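Local coordinates for protein HD superfamily hydrolase (Clostridium acetobutylicum ATCC 824, PDB 3CCG) that probably hydrolyses diadenosine tetraphosphate symmetrically, with water, to two molecules of ADP at an HD-domain centre that binds two iron ions, at residues 122-127 with 150-155; 62-67 with 72-77; 9-14 with 95-100. All coordinates share one frame; numbering follows the deposited sequence.

Contact 1: residues 122-127 with 150-155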
ATOM      1  N   LEU A 122     -20.133  -9.592  -7.547  1.00 13.63           N
ATOM      2  CA  LEU A 122     -19.537 -10.730  -8.297  1.00 12.98           C
ATOM      3  C   LEU A 122     -18.007 -10.727  -8.126  1.00 11.53           C
ATOM      4  O   LEU A 122     -17.412 -11.763  -7.887  1.00 11.60           O
ATOM      5  CB  LEU A 122     -19.924 -10.703  -9.751  1.00 13.92           C
ATOM      6  CG  LEU A 122     -19.354 -11.841 -10.622  1.00 11.86           C
ATOM      7  CD1 LEU A 122     -19.988 -13.196 -10.133  1.00 12.32           C
ATOM      8  CD2 LEU A 122     -19.599 -11.521 -12.105  1.00 13.94           C
ATOM      9  N   GLU A 123     -17.396  -9.552  -8.234  1.00 12.49           N
ATOM     10  CA  GLU A 123     -15.950  -9.462  -8.055  1.00 11.88           C
ATOM     11  C   GLU A 123     -15.528  -9.994  -6.682  1.00 10.19           C
ATOM     12  O   GLU A 123     -14.555 -10.737  -6.552  1.00 11.44           O
ATOM     13  CB  GLU A 123     -15.487  -8.018  -8.180  1.00 10.99           C
ATOM     14  CG  GLU A 123     -15.477  -7.436  -9.536  1.00 12.02           C
ATOM     15  CD  GLU A 123     -15.126  -5.965  -9.535  1.00 13.15           C
ATOM     16  OE1 GLU A 123     -13.954  -5.675  -9.185  1.00 15.89           O
ATOM     17  OE2 GLU A 123     -15.997  -5.113  -9.827  1.00 14.74           O
ATOM     18  N   LYS A 124     -16.290  -9.632  -5.629  1.00 10.67           N
ATOM     19  CA  LYS A 124     -15.993 -10.076  -4.297  1.00 11.87           C
ATOM     20  C   LYS A 124     -16.096 -11.622  -4.155  1.00  9.29           C
ATOM     21  O   LYS A 124     -15.299 -12.274  -3.522  1.00 12.70           O
ATOM     22  CB  LYS A 124     -16.861  -9.402  -3.250  1.00 11.80           C
ATOM     23  CG  LYS A 124     -16.733  -7.896  -3.241  1.00 14.97           C
ATOM     24  CD  LYS A 124     -17.624  -7.270  -2.177  1.00 16.46           C
ATOM     25  CE  LYS A 124     -17.437  -5.759  -2.143  1.00 19.58           C
ATOM     26  NZ  LYS A 124     -18.424  -5.097  -1.208  1.00 18.10           N
ATOM     27  N   ILE A 125     -17.203 -12.150  -4.708  1.00 11.11           N
ATOM     28  CA  ILE A 125     -17.464 -13.589  -4.679  1.00 12.00           C
ATOM     29  C   ILE A 125     -16.303 -14.380  -5.350  1.00 10.76           C
ATOM     30  O   ILE A 125     -15.813 -15.395  -4.809  1.00 12.82           O
ATOM     31  CB  ILE A 125     -18.818 -13.885  -5.344  1.00 12.82           C
ATOM     32  CG1 ILE A 125     -19.953 -13.412  -4.429  1.00 13.10           C
ATOM     33  CG2 ILE A 125     -18.933 -15.367  -5.607  1.00 13.51           C
ATOM     34  CD1 ILE A 125     -21.385 -13.577  -5.002  1.00 15.22           C
ATOM     35  N   ILE A 126     -15.825 -13.882  -6.510  1.00 11.51           N
ATOM     36  CA  ILE A 126     -14.793 -14.617  -7.264  1.00 11.45           C
ATOM     37  C   ILE A 126     -13.466 -14.516  -6.499  1.00 11.41           C
ATOM     38  O   ILE A 126     -12.751 -15.508  -6.289  1.00 11.37           O
ATOM     39  CB  ILE A 126     -14.679 -14.154  -8.720  1.00 12.29           C
ATOM     40  CG1 ILE A 126     -16.025 -14.411  -9.447  1.00 12.64           C
ATOM     41  CG2 ILE A 126     -13.508 -14.837  -9.404  1.00 12.98           C
ATOM     42  CD1 ILE A 126     -16.617 -15.829  -9.290  1.00 11.50           C
ATOM     43  N   TYR A 127     -13.177 -13.324  -6.013  1.00 11.93           N
ATOM     44  CA  TYR A 127     -11.967 -13.121  -5.232  1.00 12.03           C
ATOM     45  C   TYR A 127     -11.897 -14.073  -4.009  1.00 11.24           C
ATOM     46  O   TYR A 127     -10.900 -14.768  -3.783  1.00 12.42           O
ATOM     47  CB  TYR A 127     -11.839 -11.639  -4.811  1.00 12.04           C
ATOM     48  CG  TYR A 127     -10.681 -11.390  -3.859  1.00 13.83           C
ATOM     49  CD1 TYR A 127     -10.843 -11.671  -2.527  1.00 14.70           C
ATOM     50  CD2 TYR A 127      -9.425 -11.005  -4.308  1.00 12.49           C
ATOM     51  CE1 TYR A 127      -9.836 -11.522  -1.638  1.00 17.95           C
ATOM     52  CE2 TYR A 127      -8.375 -10.864  -3.410  1.00 17.27           C
ATOM     53  CZ  TYR A 127      -8.595 -11.160  -2.079  1.00 18.41           C
ATOM     54  OH  TYR A 127      -7.620 -11.006  -1.086  1.00 21.08           O
ATOM     55  N   GLU A 150     -21.229 -15.228   5.987  1.00 28.46           N
ATOM     56  CA  GLU A 150     -22.010 -14.248   6.769  1.00 31.86           C
ATOM     57  C   GLU A 150     -21.784 -12.776   6.466  1.00 30.02           C
ATOM     58  O   GLU A 150     -22.710 -11.965   6.480  1.00 33.67           O
ATOM     59  CB  GLU A 150     -21.645 -14.407   8.250  1.00 34.71           C
ATOM     60  CG  GLU A 150     -21.800 -15.806   8.807  1.00 42.91           C
ATOM     61  CD  GLU A 150     -21.117 -15.973  10.162  1.00 52.64           C
ATOM     62  OE1 GLU A 150     -20.504 -14.990  10.658  1.00 57.59           O
ATOM     63  OE2 GLU A 150     -21.183 -17.095  10.722  1.00 58.99           O
ATOM     64  N   ASP A 151     -20.529 -12.440   6.218  1.00 25.04           N
ATOM     65  CA  ASP A 151     -20.115 -11.062   6.068  1.00 26.35           C
ATOM     66  C   ASP A 151     -18.916 -11.004   5.104  1.00 21.11           C
ATOM     67  O   ASP A 151     -17.752 -11.065   5.472  1.00 22.01           O
ATOM     68  CB  ASP A 151     -19.768 -10.550   7.461  1.00 27.35           C
ATOM     69  CG  ASP A 151     -19.432  -9.065   7.488  1.00 33.19           C
ATOM     70  OD1 ASP A 151     -19.331  -8.439   6.419  1.00 32.69           O
ATOM     71  OD2 ASP A 151     -19.263  -8.519   8.605  1.00 43.34           O
ATOM     72  N   LEU A 152     -19.289 -10.927   3.848  1.00 22.95           N
ATOM     73  CA  LEU A 152     -18.369 -10.959   2.735  1.00 23.63           C
ATOM     74  C   LEU A 152     -17.282  -9.878   2.866  1.00 24.02           C
ATOM     75  O   LEU A 152     -16.119 -10.169   2.682  1.00 21.84           O
ATOM     76  CB  LEU A 152     -19.158 -10.829   1.422  1.00 25.65           C
ATOM     77  CG  LEU A 152     -18.469 -11.091   0.102  1.00 24.28           C
ATOM     78  CD1 LEU A 152     -17.775 -12.465   0.194  1.00 23.73           C
ATOM     79  CD2 LEU A 152     -19.496 -10.986  -1.044  1.00 23.33           C
ATOM     80  N   ASN A 153     -17.675  -8.656   3.218  1.00 22.10           N
ATOM     81  CA  ASN A 153     -16.703  -7.576   3.378  1.00 21.67           C
ATOM     82  C   ASN A 153     -15.686  -7.895   4.490  1.00 20.40           C
ATOM     83  O   ASN A 153     -14.477  -7.618   4.380  1.00 19.67           O
ATOM     84  CB  ASN A 153     -17.406  -6.225   3.618  1.00 21.22           C
ATOM     85  CG  ASN A 153     -18.110  -5.688   2.382  1.00 25.58           C
ATOM     86  OD1 ASN A 153     -17.810  -6.085   1.261  1.00 23.71           O
ATOM     87  ND2 ASN A 153     -19.058  -4.781   2.582  1.00 26.76           N
ATOM     88  N   LYS A 154     -16.172  -8.490   5.568  1.00 19.13           N
ATOM     89  CA  LYS A 154     -15.280  -8.906   6.627  1.00 21.24           C
ATOM     90  C   LYS A 154     -14.262  -9.917   6.111  1.00 21.01           C
ATOM     91  O   LYS A 154     -13.087  -9.872   6.425  1.00 21.43           O
ATOM     92  CB  LYS A 154     -16.074  -9.499   7.808  1.00 25.76           C
ATOM     93  CG  LYS A 154     -15.211 -10.083   8.937  1.00 28.95           C
ATOM     94  CD  LYS A 154     -16.091 -10.806   9.995  1.00 35.97           C
ATOM     95  CE  LYS A 154     -15.265 -11.342  11.182  1.00 40.63           C
ATOM     96  N   ALA A 155     -14.745 -10.887   5.327  1.00 19.97           N
ATOM     97  CA  ALA A 155     -13.888 -11.916   4.805  1.00 18.46           C
ATOM     98  C   ALA A 155     -12.787 -11.314   3.915  1.00 15.54           C
ATOM     99  O   ALA A 155     -11.639 -11.706   3.994  1.00 15.80           O
ATOM    100  CB  ALA A 155     -14.738 -12.940   4.010  1.00 19.35           C
TER

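Contact 2: residues 62-67 with 72-77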
ATOM      1  N   LYS A  62       4.892 -13.734 -21.246  1.00 12.03           N
ATOM      2  CA  LYS A  62       3.772 -13.863 -22.211  1.00  9.49           C
ATOM      3  C   LYS A  62       2.558 -13.115 -21.664  1.00 11.98           C
ATOM      4  O   LYS A  62       1.798 -12.474 -22.405  1.00 12.28           O
ATOM      5  CB  LYS A  62       3.468 -15.333 -22.444  1.00 12.26           C
ATOM      6  CG  LYS A  62       2.325 -15.588 -23.375  1.00 17.05           C
ATOM      7  CD  LYS A  62       2.527 -14.954 -24.721  1.00 21.64           C
ATOM      8  CE  LYS A  62       3.497 -15.684 -25.578  1.00 31.93           C
ATOM      9  NZ  LYS A  62       3.262 -15.284 -27.034  1.00 36.90           N
ATOM     10  N   ILE A  63       2.305 -13.219 -20.383  1.00  9.23           N
ATOM     11  CA  ILE A  63       1.193 -12.460 -19.742  1.00 10.68           C
ATOM     12  C   ILE A  63       1.381 -10.956 -20.060  1.00 11.96           C
ATOM     13  O   ILE A  63       0.453 -10.260 -20.507  1.00 11.18           O
ATOM     14  CB  ILE A  63       1.139 -12.745 -18.254  1.00 11.81           C
ATOM     15  CG1 ILE A  63       0.502 -14.133 -18.048  1.00 11.12           C
ATOM     16  CG2 ILE A  63       0.303 -11.689 -17.446  1.00 12.45           C
ATOM     17  CD1 ILE A  63       0.663 -14.634 -16.621  1.00 14.45           C
ATOM     18  N   ILE A  64       2.588 -10.459 -19.841  1.00 10.90           N
ATOM     19  CA  ILE A  64       2.858  -9.059 -20.088  1.00 10.81           C
ATOM     20  C   ILE A  64       2.632  -8.726 -21.566  1.00 11.08           C
ATOM     21  O   ILE A  64       2.033  -7.685 -21.908  1.00 11.83           O
ATOM     22  CB  ILE A  64       4.275  -8.708 -19.651  1.00 11.07           C
ATOM     23  CG1 ILE A  64       4.407  -8.787 -18.132  1.00 12.11           C
ATOM     24  CG2 ILE A  64       4.700  -7.311 -20.170  1.00 11.21           C
ATOM     25  CD1 ILE A  64       5.909  -8.837 -17.664  1.00 14.57           C
ATOM     26  N   GLU A  65       3.106  -9.586 -22.440  0.50 10.23           N
ATOM     27  CA  GLU A  65       2.933  -9.394 -23.882  0.50  9.19           C
ATOM     28  C   GLU A  65       1.463  -9.379 -24.347  0.50 10.14           C
ATOM     29  O   GLU A  65       1.114  -8.640 -25.293  0.50  9.50           O
ATOM     30  CB  GLU A  65       3.738 -10.471 -24.617  0.50 10.31           C
ATOM     31  CG  GLU A  65       5.199 -10.165 -24.582  0.50  9.11           C
ATOM     32  CD  GLU A  65       6.116 -11.348 -24.904  0.50 10.89           C
ATOM     33  OE1 GLU A  65       5.624 -12.515 -24.883  0.50 10.27           O
ATOM     34  OE2 GLU A  65       7.346 -11.097 -25.099  0.50  8.09           O
ATOM     35  N   ILE A  66       0.643 -10.238 -23.752  1.00  9.47           N
ATOM     36  CA  ILE A  66      -0.787 -10.261 -24.063  1.00 11.19           C
ATOM     37  C   ILE A  66      -1.437  -8.965 -23.606  1.00 10.04           C
ATOM     38  O   ILE A  66      -2.188  -8.302 -24.386  1.00 11.72           O
ATOM     39  CB  ILE A  66      -1.474 -11.468 -23.424  1.00 12.13           C
ATOM     40  CG1 ILE A  66      -1.034 -12.720 -24.143  1.00 13.70           C
ATOM     41  CG2 ILE A  66      -3.013 -11.315 -23.475  1.00 15.55           C
ATOM     42  CD1 ILE A  66      -1.374 -14.044 -23.392  1.00 16.79           C
ATOM     43  N   CYS A  67      -1.147  -8.487 -22.416  1.00  9.89           N
ATOM     44  CA  CYS A  67      -1.769  -7.316 -21.892  1.00  9.46           C
ATOM     45  C   CYS A  67      -1.338  -6.074 -22.720  1.00 11.19           C
ATOM     46  O   CYS A  67      -2.166  -5.242 -23.109  1.00 11.91           O
ATOM     47  CB  CYS A  67      -1.404  -7.061 -20.465  1.00  9.99           C
ATOM     48  SG  CYS A  67      -2.024  -8.340 -19.325  1.00 13.02           S
ATOM     49  N   TYR A  72      -3.357  -2.435 -22.974  1.00 14.01           N
ATOM     50  CA  TYR A  72      -3.235  -2.028 -21.584  1.00 14.13           C
ATOM     51  C   TYR A  72      -1.861  -1.476 -21.289  1.00 16.24           C
ATOM     52  O   TYR A  72      -0.861  -2.039 -21.677  1.00 19.50           O
ATOM     53  CB  TYR A  72      -3.574  -3.212 -20.625  1.00 13.55           C
ATOM     54  CG  TYR A  72      -5.035  -3.529 -20.650  1.00 12.79           C
ATOM     55  CD1 TYR A  72      -5.586  -4.375 -21.603  1.00 15.86           C
ATOM     56  CD2 TYR A  72      -5.867  -2.917 -19.732  1.00 16.17           C
ATOM     57  CE1 TYR A  72      -6.965  -4.629 -21.589  1.00 15.63           C
ATOM     58  CE2 TYR A  72      -7.213  -3.153 -19.733  1.00 18.05           C
ATOM     59  CZ  TYR A  72      -7.739  -3.963 -20.655  1.00 13.49           C
ATOM     60  OH  TYR A  72      -9.113  -4.190 -20.576  1.00 24.11           O
ATOM     61  N   GLU A  73      -1.848  -0.348 -20.619  1.00 17.52           N
ATOM     62  CA  GLU A  73      -0.590   0.280 -20.203  1.00 21.26           C
ATOM     63  C   GLU A  73      -0.158  -0.325 -18.864  1.00 20.51           C
ATOM     64  O   GLU A  73      -0.911  -0.327 -17.863  1.00 24.69           O
ATOM     65  CB  GLU A  73      -0.776   1.800 -20.074  1.00 25.67           C
ATOM     66  N   LEU A  74       1.010  -0.933 -18.868  1.00 20.82           N
ATOM     67  CA  LEU A  74       1.548  -1.489 -17.651  1.00 18.38           C
ATOM     68  C   LEU A  74       2.784  -0.699 -17.242  1.00 21.15           C
ATOM     69  O   LEU A  74       3.667  -0.414 -18.051  1.00 24.67           O
ATOM     70  CB  LEU A  74       1.946  -2.953 -17.826  1.00 20.12           C
ATOM     71  CG  LEU A  74       0.858  -3.908 -18.313  1.00 20.69           C
ATOM     72  CD1 LEU A  74       1.470  -5.266 -18.516  1.00 19.27           C
ATOM     73  CD2 LEU A  74      -0.299  -3.949 -17.344  1.00 22.73           C
ATOM     74  N   GLY A  75       2.826  -0.389 -15.962  1.00 19.56           N
ATOM     75  CA  GLY A  75       3.968   0.268 -15.348  1.00 20.18           C
ATOM     76  C   GLY A  75       4.949  -0.710 -14.770  1.00 17.58           C
ATOM     77  O   GLY A  75       4.680  -1.894 -14.643  1.00 15.73           O
ATOM     78  N   ASP A  76       6.092  -0.190 -14.340  1.00 18.06           N
ATOM     79  CA  ASP A  76       7.124  -1.021 -13.765  1.00 20.11           C
ATOM     80  C   ASP A  76       6.564  -1.733 -12.526  1.00 17.21           C
ATOM     81  O   ASP A  76       6.938  -2.867 -12.241  1.00 20.51           O
ATOM     82  CB  ASP A  76       8.385  -0.184 -13.419  1.00 22.90           C
ATOM     83  CG  ASP A  76       9.171   0.302 -14.660  1.00 28.73           C
ATOM     84  OD1 ASP A  76       8.960  -0.196 -15.780  1.00 25.55           O
ATOM     85  OD2 ASP A  76      10.014   1.216 -14.489  1.00 39.90           O
ATOM     86  N   GLU A  77       5.652  -1.087 -11.826  1.00 19.34           N
ATOM     87  CA  GLU A  77       5.064  -1.677 -10.623  1.00 22.39           C
ATOM     88  C   GLU A  77       4.173  -2.878 -10.973  1.00 24.35           C
ATOM     89  O   GLU A  77       3.996  -3.791 -10.181  1.00 27.05           O
ATOM     90  CB  GLU A  77       4.278  -0.630  -9.814  1.00 24.09           C
ATOM     91  CG  GLU A  77       2.948  -0.194 -10.457  1.00 27.59           C
TER

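Contact 3: residues 9-14 with 95-100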
ATOM      1  N   THR A   9     -14.421 -26.169 -21.045  1.00 14.51           N
ATOM      2  CA  THR A   9     -13.814 -27.139 -20.153  1.00 14.92           C
ATOM      3  C   THR A   9     -12.644 -27.846 -20.860  1.00 17.09           C
ATOM      4  O   THR A   9     -11.628 -28.122 -20.227  1.00 16.87           O
ATOM      5  CB  THR A   9     -14.813 -28.124 -19.497  1.00 20.82           C
ATOM      6  OG1 THR A   9     -15.528 -28.784 -20.533  1.00 23.45           O
ATOM      7  CG2 THR A   9     -15.779 -27.363 -18.581  1.00 19.63           C
ATOM      8  N   ASP A  10     -12.797 -28.138 -22.149  0.50 17.07           N
ATOM      9  CA  ASP A  10     -11.726 -28.761 -22.922  0.50 17.86           C
ATOM     10  C   ASP A  10     -10.499 -27.864 -22.905  0.50 17.18           C
ATOM     11  O   ASP A  10      -9.360 -28.300 -22.653  0.50 17.66           O
ATOM     12  CB  ASP A  10     -12.163 -28.988 -24.373  0.50 19.09           C
ATOM     13  CG  ASP A  10     -13.068 -30.199 -24.547  0.50 20.41           C
ATOM     14  OD1 ASP A  10     -13.220 -30.992 -23.598  0.50 23.04           O
ATOM     15  OD2 ASP A  10     -13.606 -30.351 -25.658  0.50 19.89           O
ATOM     16  N   TYR A  11     -10.749 -26.595 -23.182  1.00 16.62           N
ATOM     17  CA  TYR A  11      -9.676 -25.596 -23.236  1.00 17.44           C
ATOM     18  C   TYR A  11      -8.987 -25.474 -21.910  1.00 16.96           C
ATOM     19  O   TYR A  11      -7.749 -25.406 -21.843  1.00 17.43           O
ATOM     20  CB  TYR A  11     -10.271 -24.276 -23.633  1.00 16.70           C
ATOM     21  CG  TYR A  11      -9.357 -23.053 -23.653  1.00 21.33           C
ATOM     22  CD1 TYR A  11      -8.579 -22.753 -24.770  1.00 22.59           C
ATOM     23  CD2 TYR A  11      -9.400 -22.129 -22.630  1.00 26.34           C
ATOM     24  CE1 TYR A  11      -7.798 -21.637 -24.808  1.00 23.93           C
ATOM     25  CE2 TYR A  11      -8.621 -20.995 -22.661  1.00 27.03           C
ATOM     26  CZ  TYR A  11      -7.838 -20.747 -23.766  1.00 26.93           C
ATOM     27  OH  TYR A  11      -7.061 -19.609 -23.813  1.00 27.62           O
ATOM     28  N   LEU A  12      -9.748 -25.404 -20.827  1.00 14.97           N
ATOM     29  CA  LEU A  12      -9.154 -25.262 -19.483  1.00 14.94           C
ATOM     30  C   LEU A  12      -8.377 -26.485 -19.065  1.00 15.49           C
ATOM     31  O   LEU A  12      -7.286 -26.371 -18.489  1.00 18.75           O
ATOM     32  CB  LEU A  12     -10.224 -24.887 -18.429  1.00 14.75           C
ATOM     33  CG  LEU A  12     -10.919 -23.540 -18.605  1.00 16.20           C
ATOM     34  CD1 LEU A  12     -12.067 -23.415 -17.616  1.00 17.20           C
ATOM     35  CD2 LEU A  12      -9.928 -22.351 -18.505  1.00 14.23           C
HETATM   36  N   MSE A  13      -8.901 -27.679 -19.314  0.70 18.02           N
HETATM   37  CA  MSE A  13      -8.137 -28.879 -18.951  0.70 20.18           C
HETATM   38  C   MSE A  13      -6.793 -28.910 -19.702  0.70 20.86           C
HETATM   39  O   MSE A  13      -5.736 -29.236 -19.109  0.70 22.19           O
HETATM   40  CB  MSE A  13      -8.938 -30.172 -19.203  0.70 22.98           C
HETATM   41  CG  MSE A  13      -8.079 -31.433 -19.019  0.70 27.01           C
HETATM   42 SE   MSE A  13      -7.437 -31.629 -17.186  0.50 28.92          SE
HETATM   43  CE  MSE A  13      -8.984 -32.461 -16.367  0.70 34.30           C
ATOM     44  N   ASN A  14      -6.824 -28.556 -20.981  0.70 19.76           N
ATOM     45  CA  ASN A  14      -5.614 -28.572 -21.820  0.70 22.78           C
ATOM     46  C   ASN A  14      -4.564 -27.569 -21.369  0.70 22.19           C
ATOM     47  O   ASN A  14      -3.361 -27.847 -21.306  0.70 23.90           O
ATOM     48  CB  ASN A  14      -5.940 -28.254 -23.283  0.70 24.02           C
ATOM     49  CG  ASN A  14      -6.569 -29.420 -24.024  0.70 29.78           C
ATOM     50  OD1 ASN A  14      -6.240 -30.582 -23.776  0.70 33.95           O
ATOM     51  ND2 ASN A  14      -7.453 -29.113 -24.977  0.70 36.76           N
ATOM     52  N   LYS A  95     -12.486 -12.562 -22.995  1.00 13.22           N
ATOM     53  CA  LYS A  95     -13.160 -11.703 -24.015  1.00 13.13           C
ATOM     54  C   LYS A  95     -12.829 -12.086 -25.435  1.00 17.30           C
ATOM     55  O   LYS A  95     -13.742 -12.327 -26.227  1.00 17.48           O
ATOM     56  CB  LYS A  95     -12.765 -10.244 -23.775  1.00 14.46           C
ATOM     57  CG  LYS A  95     -13.206  -9.183 -24.807  1.00 18.46           C
ATOM     58  CD  LYS A  95     -14.573  -8.692 -24.593  1.00 21.90           C
ATOM     59  CE  LYS A  95     -14.973  -7.757 -25.769  1.00 27.55           C
ATOM     60  NZ  LYS A  95     -16.322  -7.272 -25.543  1.00 24.71           N
ATOM     61  N   LYS A  96     -11.538 -12.206 -25.752  1.00 15.64           N
ATOM     62  CA  LYS A  96     -11.133 -12.337 -27.139  1.00 16.49           C
ATOM     63  C   LYS A  96     -11.078 -13.730 -27.670  1.00 19.77           C
ATOM     64  O   LYS A  96     -11.189 -13.938 -28.888  1.00 22.86           O
ATOM     65  CB  LYS A  96      -9.750 -11.710 -27.374  1.00 17.88           C
ATOM     66  CG  LYS A  96      -9.640 -10.285 -27.066  1.00 19.71           C
ATOM     67  CD  LYS A  96     -10.490  -9.421 -27.947  1.00 35.31           C
ATOM     68  CE  LYS A  96     -10.259  -7.978 -27.614  1.00 43.60           C
ATOM     69  NZ  LYS A  96     -10.840  -7.095 -28.650  1.00 46.86           N
ATOM     70  N   VAL A  97     -10.882 -14.696 -26.799  1.00 15.68           N
ATOM     71  CA  VAL A  97     -10.774 -16.087 -27.204  1.00 17.37           C
ATOM     72  C   VAL A  97     -12.077 -16.846 -26.904  1.00 19.11           C
ATOM     73  O   VAL A  97     -12.682 -17.466 -27.796  1.00 21.60           O
ATOM     74  CB  VAL A  97      -9.577 -16.787 -26.540  1.00 17.65           C
ATOM     75  CG1 VAL A  97      -9.593 -18.288 -26.782  1.00 21.70           C
ATOM     76  CG2 VAL A  97      -8.302 -16.146 -27.064  1.00 20.23           C
ATOM     77  N   ILE A  98     -12.561 -16.730 -25.672  1.00 17.40           N
ATOM     78  CA  ILE A  98     -13.755 -17.479 -25.243  1.00 15.42           C
ATOM     79  C   ILE A  98     -15.051 -16.780 -25.681  1.00 14.98           C
ATOM     80  O   ILE A  98     -16.076 -17.460 -25.828  1.00 18.42           O
ATOM     81  CB  ILE A  98     -13.721 -17.766 -23.724  1.00 14.69           C
ATOM     82  CG1 ILE A  98     -12.439 -18.529 -23.355  1.00 14.50           C
ATOM     83  CG2 ILE A  98     -14.976 -18.539 -23.303  1.00 16.77           C
ATOM     84  CD1 ILE A  98     -12.229 -18.726 -21.829  1.00 16.12           C
ATOM     85  N   GLY A  99     -14.990 -15.484 -25.914  1.00 14.10           N
ATOM     86  CA  GLY A  99     -16.161 -14.724 -26.324  1.00 13.73           C
ATOM     87  C   GLY A  99     -17.099 -14.257 -25.247  1.00 15.85           C
ATOM     88  O   GLY A  99     -18.301 -14.061 -25.509  1.00 16.72           O
ATOM     89  N   ILE A 100     -16.603 -14.105 -24.024  1.00 14.97           N
ATOM     90  CA  ILE A 100     -17.358 -13.593 -22.905  1.00 13.52           C
ATOM     91  C   ILE A 100     -17.375 -12.074 -22.937  1.00 15.70           C
ATOM     92  O   ILE A 100     -16.346 -11.422 -22.905  1.00 14.91           O
ATOM     93  CB  ILE A 100     -16.767 -14.062 -21.528  1.00 14.33           C
ATOM     94  CG1 ILE A 100     -16.906 -15.572 -21.444  1.00 15.55           C
ATOM     95  CG2 ILE A 100     -17.425 -13.325 -20.381  1.00 13.33           C
ATOM     96  CD1 ILE A 100     -15.990 -16.255 -20.380  1.00 15.08           C
TER

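Contact 1: residues 122-127 with 150-155
The flat group between the two segments is the side-chain amide of N153, and K124 comes to its edge rather than over a face. K124 NZ donates to N153 OD1 at 2.7 Å, lying in the carbonyl plane and on a lone pair, with a C=O...N angle of 131°. The lysine spans the gap by being fully stretched: CG sits beside the backbone N (chi1 -59°), and every bond beyond it is close to trans. N153, in turn, reaches back with the end of its side chain although its CB does not head for the partner helix.

The same lysine works at both its ends. While its amine holds the amide, its CB packs 3.8 Å from L152 CD2, and that methyl also meets I125 CG1 at 4.2 Å, the leucine and isoleucine side chains crossing at about a right angle. The apolar layer continues into helix 5-38, where I125 rests on A31 and L34 and L152 on Y38. The helix that bears L152 and N153 starts at D151, its N-cap, whose OD1 accepts from K154 N at 3.3 Å from above the carboxylate plane. A few residues on, Y127 OH is hydrogen-bonded to S159 OG, a second polar link between the two helices.

The whole illustrates helix-on-helix packing with a polar bond beside an apolar patch, here in the all-helical HD-domain fold, whose helix 121-132 also carries the iron ligand D130.

Contact 2: residues 62-67 with 72-77
C67 and Y72 approach to 5.5 Å between their CA atoms as the chain turns out of helix 60-69, and Y72 N donates to C67 O at 3.1 Å with an N-H...O angle of 148°. The two residues are five apart, which makes this a 6→1 link of the kind found in Schellman motifs, and the donor is tilted 28° from the carbonyl plane. The accompanying apolar touch is present too, since C67 CB and Y72 CB lie 4.4 Å apart. The same carbonyl oxygen sits at the edge of the tyrosine ring, near its plane, 3.8 Å from Y72 CD1.

L74 supplies the rest. One branch does the touching: L74 CD1 packs on C67 CB at 3.9 Å and against I64 CG2 at 4.2 Å, so a single methyl bridges two residues one helical turn apart. With CG beside the backbone N and CD1 extended beyond it (chi2 176°), the leucine reaches back to the helix that the chain has just left, crossing I64 at a slant.

Helix 87-98 packs against the turn, with L88 touching both C67 and Y72 and R91 touching Y72, while I64 also meets S82. From L74 the chain passes through G75, the N-cap of the short helix 76-79, and on toward the iron ligand H86, whose side chain is about 8 Å from that of C67.

Contact 3: residues 9-14 with 95-100
Y11 reaches across from helix 5-38 to V97 and I98 at the end of helix 87-98, although the closest CA atoms, those of Y11 and I98, are 9.3 Å apart. Its reach is a matter of conformation: CG stands trans to the backbone N (chi1 175°), which carries the ring towards V97 and I98. The two aliphatic residues meet different parts of the side chain, V97 the hydroxyl end and I98 the CE2 atom. V97 CG1 lies 4.1 Å from Y11 OH and 4.3 Å from Y11 CZ, while I98 CD1 comes to 4.3 Å from Y11 CE2. Both methyls approach the ring obliquely.

On the far side the two neighbours solve the same problem differently. V97 already directs its CB at the tyrosine, and its side chain meets that of Y11 at about a right angle. I98 starts off in another direction and recovers the contact through length, with an extended tail (chi2 173°) that carries CD1 to the ring. The chain then leaves the helix through G99, at positive phi.

W3 fills in beside the contact: its ring meets Y11 edge-to-face, V97 touches it, and its backbone is hydrogen-bonded to that of I98. I8, one turn before L12 on helix 5-38, also packs on I98.

Between the two segments the chemistry is therefore purely van der Waals, with methyl groups against the ring and hydroxyl end of a tyrosine and 117 Å² buried in all. The contact thus rests on close packing, while a backbone hydrogen bond between W3 and I98 lies beside it.

Overall arrangement
All three contacts are partly buried, but contact 1 lies deepest, about 11 Å from the centre of the chain, against 16 to 17 Å for the other two. Contact 1 lies across that centre from contacts 2 and 3. Helix 5-38 ties contacts 1 and 3 together, forming one side of contact 3 and backing the apolar layer of contact 1; helix 87-98 likewise serves contact 3 and packs against contact 2. Contact 2 is local, contact 3 joins distant parts of the sequence. Their chemistry differs accordingly: a side-chain polar bond over leucine packing in contact 1, a backbone bond at a turn in contact 2, and only apolar touching in contact 3.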